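Local atomic coordinates of SIR4-interacting protein SIF2 (Saccharomyces cerevisiae, PDB entry 1R5M), a protein that antagonizes telomeric silencing in yeast as a WD40-repeat subunit of the Set3C corepressor complex and may recruit SIR4 to non-telomeric sites. Residues V153-M167 and G209-P223. Sequence-based numbering, arbitrary orientation.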
loop_
_atom_site.group_PDB
_atom_site.type_symbol
_atom_site.label_atom_id
_atom_site.label_comp_id
_atom_site.label_asym_id
_atom_site.label_seq_id
_atom_site.Cartn_x
_atom_site.Cartn_y
_atom_site.Cartn_z
ATOM N N VAL A 153 1.835 7.665 7.787
ATOM C CA VAL A 153 1.473 7.391 6.397
ATOM C C VAL A 153 2.015 6.070 5.870
ATOM O O VAL A 153 1.399 5.446 5.005
ATOM C CB VAL A 153 1.953 8.517 5.443
ATOM C CG1 VAL A 153 1.357 9.847 5.860
ATOM C CG2 VAL A 153 3.467 8.601 5.432
ATOM N N SER A 154 3.161 5.636 6.384
ATOM C CA SER A 154 3.753 4.393 5.915
ATOM C C SER A 154 4.514 3.662 7.014
ATOM O O SER A 154 5.159 4.283 7.859
ATOM C CB SER A 154 4.696 4.683 4.739
ATOM O OG SER A 154 5.224 3.485 4.188
ATOM N N VAL A 155 4.411 2.336 6.998
ATOM C CA VAL A 155 5.111 1.471 7.946
ATOM C C VAL A 155 5.523 0.229 7.167
ATOM O O VAL A 155 4.677 -0.445 6.577
ATOM C CB VAL A 155 4.213 1.030 9.120
ATOM C CG1 VAL A 155 4.957 0.014 9.989
ATOM C CG2 VAL A 155 3.818 2.235 9.954
ATOM N N LYS A 156 6.822 -0.059 7.150
ATOM C CA LYS A 156 7.333 -1.222 6.429
ATOM C C LYS A 156 8.189 -2.094 7.347
ATOM O O LYS A 156 9.060 -1.593 8.060
ATOM C CB LYS A 156 8.173 -0.782 5.219
ATOM C CG LYS A 156 7.411 -0.005 4.137
ATOM C CD LYS A 156 6.406 -0.890 3.417
ATOM C CE LYS A 156 5.708 -0.156 2.263
ATOM N NZ LYS A 156 6.599 0.161 1.106
ATOM N N TRP A 157 7.924 -3.398 7.318
ATOM C CA TRP A 157 8.663 -4.372 8.118
ATOM C C TRP A 157 9.832 -4.928 7.322
ATOM O O TRP A 157 9.729 -5.106 6.107
ATOM C CB TRP A 157 7.783 -5.569 8.471
ATOM C CG TRP A 157 6.725 -5.343 9.482
ATOM C CD1 TRP A 157 5.504 -4.767 9.287
ATOM C CD2 TRP A 157 6.757 -5.775 10.842
ATOM N NE1 TRP A 157 4.764 -4.825 10.447
ATOM C CE2 TRP A 157 5.512 -5.439 11.417
ATOM C CE3 TRP A 157 7.719 -6.420 11.633
ATOM C CZ2 TRP A 157 5.200 -5.727 12.749
ATOM C CZ3 TRP A 157 7.409 -6.707 12.957
ATOM C CH2 TRP A 157 6.159 -6.361 13.502
ATOM N N ASN A 158 10.936 -5.231 7.998
ATOM C CA ASN A 158 12.067 -5.813 7.292
ATOM C C ASN A 158 11.838 -7.322 7.204
ATOM O O ASN A 158 10.890 -7.847 7.793
ATOM C CB ASN A 158 13.391 -5.465 7.993
ATOM C CG ASN A 158 13.665 -6.313 9.214
ATOM O OD1 ASN A 158 12.751 -6.717 9.930
ATOM N ND2 ASN A 158 14.944 -6.572 9.468
ATOM N N LYS A 159 12.705 -8.001 6.461
ATOM C CA LYS A 159 12.610 -9.438 6.221
ATOM C C LYS A 159 12.342 -10.356 7.417
ATOM O O LYS A 159 11.384 -11.130 7.402
ATOM C CB LYS A 159 13.877 -9.909 5.498
ATOM C CG LYS A 159 13.840 -11.358 5.034
ATOM C CD LYS A 159 12.790 -11.564 3.955
ATOM C CE LYS A 159 12.739 -13.013 3.493
ATOM N NZ LYS A 159 11.683 -13.223 2.462
ATOM N N ASP A 160 13.178 -10.278 8.445
ATOM C CA ASP A 160 13.008 -11.155 9.602
ATOM C C ASP A 160 12.073 -10.677 10.712
ATOM O O ASP A 160 11.975 -11.319 11.758
ATOM C CB ASP A 160 14.373 -11.503 10.200
ATOM C CG ASP A 160 15.247 -10.289 10.402
ATOM O OD1 ASP A 160 14.737 -9.268 10.906
ATOM O OD2 ASP A 160 16.447 -10.358 10.064
ATOM N N GLY A 161 11.389 -9.557 10.489
ATOM C CA GLY A 161 10.452 -9.051 11.478
ATOM C C GLY A 161 11.041 -8.483 12.758
ATOM O O GLY A 161 10.402 -8.534 13.815
ATOM N N THR A 162 12.240 -7.922 12.662
ATOM C CA THR A 162 12.914 -7.355 13.822
ATOM C C THR A 162 12.956 -5.830 13.800
ATOM O O THR A 162 13.155 -5.196 14.834
ATOM C CB THR A 162 14.359 -7.878 13.932
ATOM O OG1 THR A 162 15.073 -7.579 12.726
ATOM C CG2 THR A 162 14.363 -9.387 14.151
ATOM N N HIS A 163 12.773 -5.244 12.622
ATOM C CA HIS A 163 12.807 -3.793 12.489
ATOM C C HIS A 163 11.700 -3.284 11.591
ATOM O O HIS A 163 11.217 -3.998 10.716
ATOM C CB HIS A 163 14.129 -3.326 11.870
ATOM C CG HIS A 163 15.340 -3.665 12.680
ATOM N ND1 HIS A 163 15.870 -4.935 12.730
ATOM C CD2 HIS A 163 16.124 -2.897 13.471
ATOM C CE1 HIS A 163 16.932 -4.935 13.516
ATOM N NE2 HIS A 163 17.108 -3.710 13.979
ATOM N N ILE A 164 11.296 -2.041 11.820
ATOM C CA ILE A 164 10.299 -1.412 10.969
ATOM C C ILE A 164 10.757 0.009 10.704
ATOM O O ILE A 164 11.561 0.570 11.457
ATOM C CB ILE A 164 8.879 -1.322 11.605
ATOM C CG1 ILE A 164 8.918 -0.497 12.891
ATOM C CG2 ILE A 164 8.320 -2.711 11.849
ATOM C CD1 ILE A 164 7.531 -0.069 13.374
ATOM N N ILE A 165 10.270 0.566 9.605
ATOM C CA ILE A 165 10.544 1.952 9.253
ATOM C C ILE A 165 9.159 2.569 9.244
ATOM O O ILE A 165 8.229 1.995 8.673
ATOM C CB ILE A 165 11.114 2.110 7.839
ATOM C CG1 ILE A 165 12.447 1.385 7.720
ATOM C CG2 ILE A 165 11.281 3.592 7.515
ATOM C CD1 ILE A 165 12.840 1.137 6.292
ATOM N N SER A 166 9.004 3.715 9.890
ATOM C CA SER A 166 7.712 4.388 9.903
ATOM C C SER A 166 7.926 5.828 9.472
ATOM O O SER A 166 8.956 6.428 9.773
ATOM C CB SER A 166 7.080 4.343 11.301
ATOM O OG SER A 166 7.933 4.915 12.277
ATOM N N MET A 167 6.963 6.372 8.743
ATOM C CA MET A 167 7.066 7.751 8.290
ATOM C C MET A 167 5.719 8.428 8.451
ATOM O O MET A 167 4.678 7.811 8.224
ATOM C CB MET A 167 7.504 7.815 6.823
ATOM C CG MET A 167 7.773 9.239 6.335
ATOM S SD MET A 167 8.533 9.295 4.703
ATOM C CE MET A 167 7.156 8.764 3.739
ATOM N N GLY A 209 7.143 12.942 -0.023
ATOM C CA GLY A 209 6.616 11.679 -0.501
ATOM C C GLY A 209 5.841 10.976 0.597
ATOM O O GLY A 209 5.800 11.450 1.734
ATOM N N VAL A 210 5.251 9.831 0.270
ATOM C CA VAL A 210 4.438 9.100 1.232
ATOM C C VAL A 210 4.726 7.604 1.330
ATOM O O VAL A 210 3.857 6.828 1.726
ATOM C CB VAL A 210 2.942 9.284 0.909
ATOM C CG1 VAL A 210 2.548 10.749 1.074
ATOM C CG2 VAL A 210 2.659 8.827 -0.520
ATOM N N ASP A 211 5.933 7.192 0.965
ATOM C CA ASP A 211 6.279 5.776 1.045
ATOM C C ASP A 211 7.751 5.615 1.412
ATOM O O ASP A 211 8.549 6.535 1.236
ATOM C CB ASP A 211 6.004 5.090 -0.303
ATOM C CG ASP A 211 5.646 3.614 -0.160
ATOM O OD1 ASP A 211 5.619 3.107 0.983
ATOM O OD2 ASP A 211 5.381 2.964 -1.198
ATOM N N VAL A 212 8.084 4.444 1.953
ATOM C CA VAL A 212 9.452 4.076 2.321
ATOM C C VAL A 212 9.553 2.594 1.957
ATOM O O VAL A 212 8.538 1.958 1.686
ATOM C CB VAL A 212 9.727 4.252 3.835
ATOM C CG1 VAL A 212 9.584 5.720 4.228
ATOM C CG2 VAL A 212 8.782 3.382 4.642
ATOM N N GLU A 213 10.756 2.029 1.954
ATOM C CA GLU A 213 10.882 0.627 1.571
ATOM C C GLU A 213 12.213 0.002 1.968
ATOM O O GLU A 213 13.245 0.668 1.961
ATOM C CB GLU A 213 10.695 0.500 0.046
ATOM C CG GLU A 213 10.861 -0.909 -0.518
ATOM C CD GLU A 213 9.697 -1.827 -0.178
ATOM O OE1 GLU A 213 9.103 -1.655 0.909
ATOM O OE2 GLU A 213 9.383 -2.727 -0.985
ATOM N N TRP A 214 12.180 -1.279 2.323
ATOM C CA TRP A 214 13.400 -2.001 2.674
ATOM C C TRP A 214 13.962 -2.570 1.377
ATOM O O TRP A 214 13.208 -3.078 0.546
ATOM C CB TRP A 214 13.106 -3.162 3.633
ATOM C CG TRP A 214 12.792 -2.739 5.028
ATOM C CD1 TRP A 214 11.563 -2.440 5.538
ATOM C CD2 TRP A 214 13.731 -2.533 6.088
ATOM N NE1 TRP A 214 11.679 -2.057 6.855
ATOM C CE2 TRP A 214 13.000 -2.106 7.217
ATOM C CE3 TRP A 214 15.123 -2.669 6.194
ATOM C CZ2 TRP A 214 13.615 -1.810 8.443
ATOM C CZ3 TRP A 214 15.736 -2.376 7.413
ATOM C CH2 TRP A 214 14.980 -1.951 8.520
ATOM N N VAL A 215 15.278 -2.493 1.202
ATOM C CA VAL A 215 15.894 -3.024 -0.013
ATOM C C VAL A 215 16.889 -4.136 0.298
ATOM O O VAL A 215 17.570 -4.647 -0.594
ATOM C CB VAL A 215 16.590 -1.910 -0.830
ATOM C CG1 VAL A 215 15.562 -0.885 -1.270
ATOM C CG2 VAL A 215 17.687 -1.251 -0.011
ATOM N N ASP A 216 16.958 -4.499 1.574
ATOM C CA ASP A 216 17.822 -5.571 2.057
ATOM C C ASP A 216 17.448 -5.777 3.521
ATOM O O ASP A 216 16.682 -4.994 4.081
ATOM C CB ASP A 216 19.300 -5.187 1.938
ATOM C CG ASP A 216 20.213 -6.401 1.830
ATOM O OD1 ASP A 216 19.780 -7.516 2.194
ATOM O OD2 ASP A 216 21.369 -6.236 1.386
ATOM N N ASP A 217 17.975 -6.827 4.140
ATOM C CA ASP A 217 17.665 -7.099 5.537
ATOM C C ASP A 217 18.066 -5.932 6.436
ATOM O O ASP A 217 17.464 -5.716 7.490
ATOM C CB ASP A 217 18.382 -8.373 5.997
ATOM C CG ASP A 217 17.933 -9.605 5.229
ATOM O OD1 ASP A 217 16.736 -9.949 5.300
ATOM O OD2 ASP A 217 18.778 -10.229 4.554
ATOM N N ASP A 218 19.071 -5.174 6.008
ATOM C CA ASP A 218 19.565 -4.048 6.794
ATOM C C ASP A 218 19.739 -2.759 5.995
ATOM O O ASP A 218 20.511 -1.888 6.385
ATOM C CB ASP A 218 20.905 -4.427 7.430
ATOM C CG ASP A 218 22.007 -4.593 6.401
ATOM O OD1 ASP A 218 21.708 -5.043 5.272
ATOM O OD2 ASP A 218 23.175 -4.284 6.724
ATOM N N LYS A 219 19.029 -2.635 4.879
ATOM C CA LYS A 219 19.133 -1.434 4.055
ATOM C C LYS A 219 17.734 -0.988 3.661
ATOM O O LYS A 219 16.849 -1.817 3.460
ATOM C CB LYS A 219 19.958 -1.713 2.797
ATOM C CG LYS A 219 21.348 -2.271 3.071
ATOM C CD LYS A 219 22.067 -2.596 1.772
ATOM C CE LYS A 219 23.392 -3.306 2.031
ATOM N NZ LYS A 219 23.197 -4.604 2.735
ATOM N N PHE A 220 17.540 0.319 3.556
ATOM C CA PHE A 220 16.232 0.850 3.204
ATOM C C PHE A 220 16.326 2.178 2.467
ATOM O O PHE A 220 17.382 2.812 2.433
ATOM C CB PHE A 220 15.384 0.997 4.471
ATOM C CG PHE A 220 16.018 1.854 5.540
ATOM C CD1 PHE A 220 15.768 3.221 5.598
ATOM C CD2 PHE A 220 16.862 1.290 6.491
ATOM C CE1 PHE A 220 16.344 4.014 6.589
ATOM C CE2 PHE A 220 17.445 2.073 7.487
ATOM C CZ PHE A 220 17.185 3.439 7.536
ATOM N N VAL A 221 15.213 2.592 1.867
ATOM C CA VAL A 221 15.164 3.845 1.127
ATOM C C VAL A 221 14.002 4.720 1.585
ATOM O O VAL A 221 12.932 4.220 1.942
ATOM C CB VAL A 221 15.030 3.601 -0.397
ATOM C CG1 VAL A 221 16.281 2.914 -0.936
ATOM C CG2 VAL A 221 13.795 2.756 -0.682
ATOM N N ILE A 222 14.229 6.031 1.593
ATOM C CA ILE A 222 13.201 6.981 1.992
ATOM C C ILE A 222 13.290 8.226 1.112
ATOM O O ILE A 222 14.356 8.559 0.594
ATOM C CB ILE A 222 13.344 7.400 3.480
ATOM C CG1 ILE A 222 14.592 8.256 3.674
ATOM C CG2 ILE A 222 13.424 6.161 4.367
ATOM C CD1 ILE A 222 14.752 8.773 5.097
ATOM N N PRO A 223 12.163 8.923 0.919
ATOM C CA PRO A 223 12.147 10.131 0.091
ATOM C C PRO A 223 13.047 11.227 0.646
ATOM O O PRO A 223 13.066 11.477 1.852
ATOM C CB PRO A 223 10.677 10.544 0.113
ATOM C CG PRO A 223 9.956 9.250 0.307
ATOM C CD PRO A 223 10.803 8.572 1.358
HETATM O O HOH W 1 3.265 2.596 2.354
HETATM O O HOH W 2 4.300 0.582 -0.919
HETATM O O HOH W 3 14.156 -6.522 4.665
#
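The indole of W214 slides between N158 and I165. CB of N158 sits 3.4 Å from the centroid of the six-membered ring, over its face, while CD1 of I165 covers the five-membered ring from the opposite face at 3.5 Å; both are CH-pi contacts, and a broad flat group suits a slot walled by two aliphatic carbons. Its NE1 donates to the carbonyl O of K156 at 2.9 Å; that oxygen lies in the indole plane, although the N-H comes to it from above the carbonyl plane. K156 O accepts from I165 N within its own sheet as well, and so takes the indole N-H while keeping its strand-pairing bond. A leucine here would probably open a gap between N158 CB and I165 CD1 and leave K156 O without its second donor.

Segments 153-167 and 209-223 each carry the two inner strands of one blade, in the neighbouring WD 3 and WD 4 blades of the WD40 beta-propeller, packed face to face.

K156 shows what a long, bendable chain offers. Its CB lies 3.8 Å from CD1 of W214, and CG lies against V212, near both its carbonyl O and CG2. A turn at chi2 (-68°) sends CD past OE1 of E213, and CE passes close to D211 OD1. A second bend at chi4 (69°) delivers NZ to the carbonyl O of V212 at 2.7 Å, nearly in line with the C=O bond, and into salt bridges with D211 OD1 and E213 OE1, both 3.1 Å. The other carboxylate oxygens, D211 OD2 and E213 OE2, accept from L253 N and F255 N of the next blade. Further along, flexible M167 lays SD beside V212 CG1 and bends its methyl over the V210-D211 backbone, with CE 3.4 Å from D211 N.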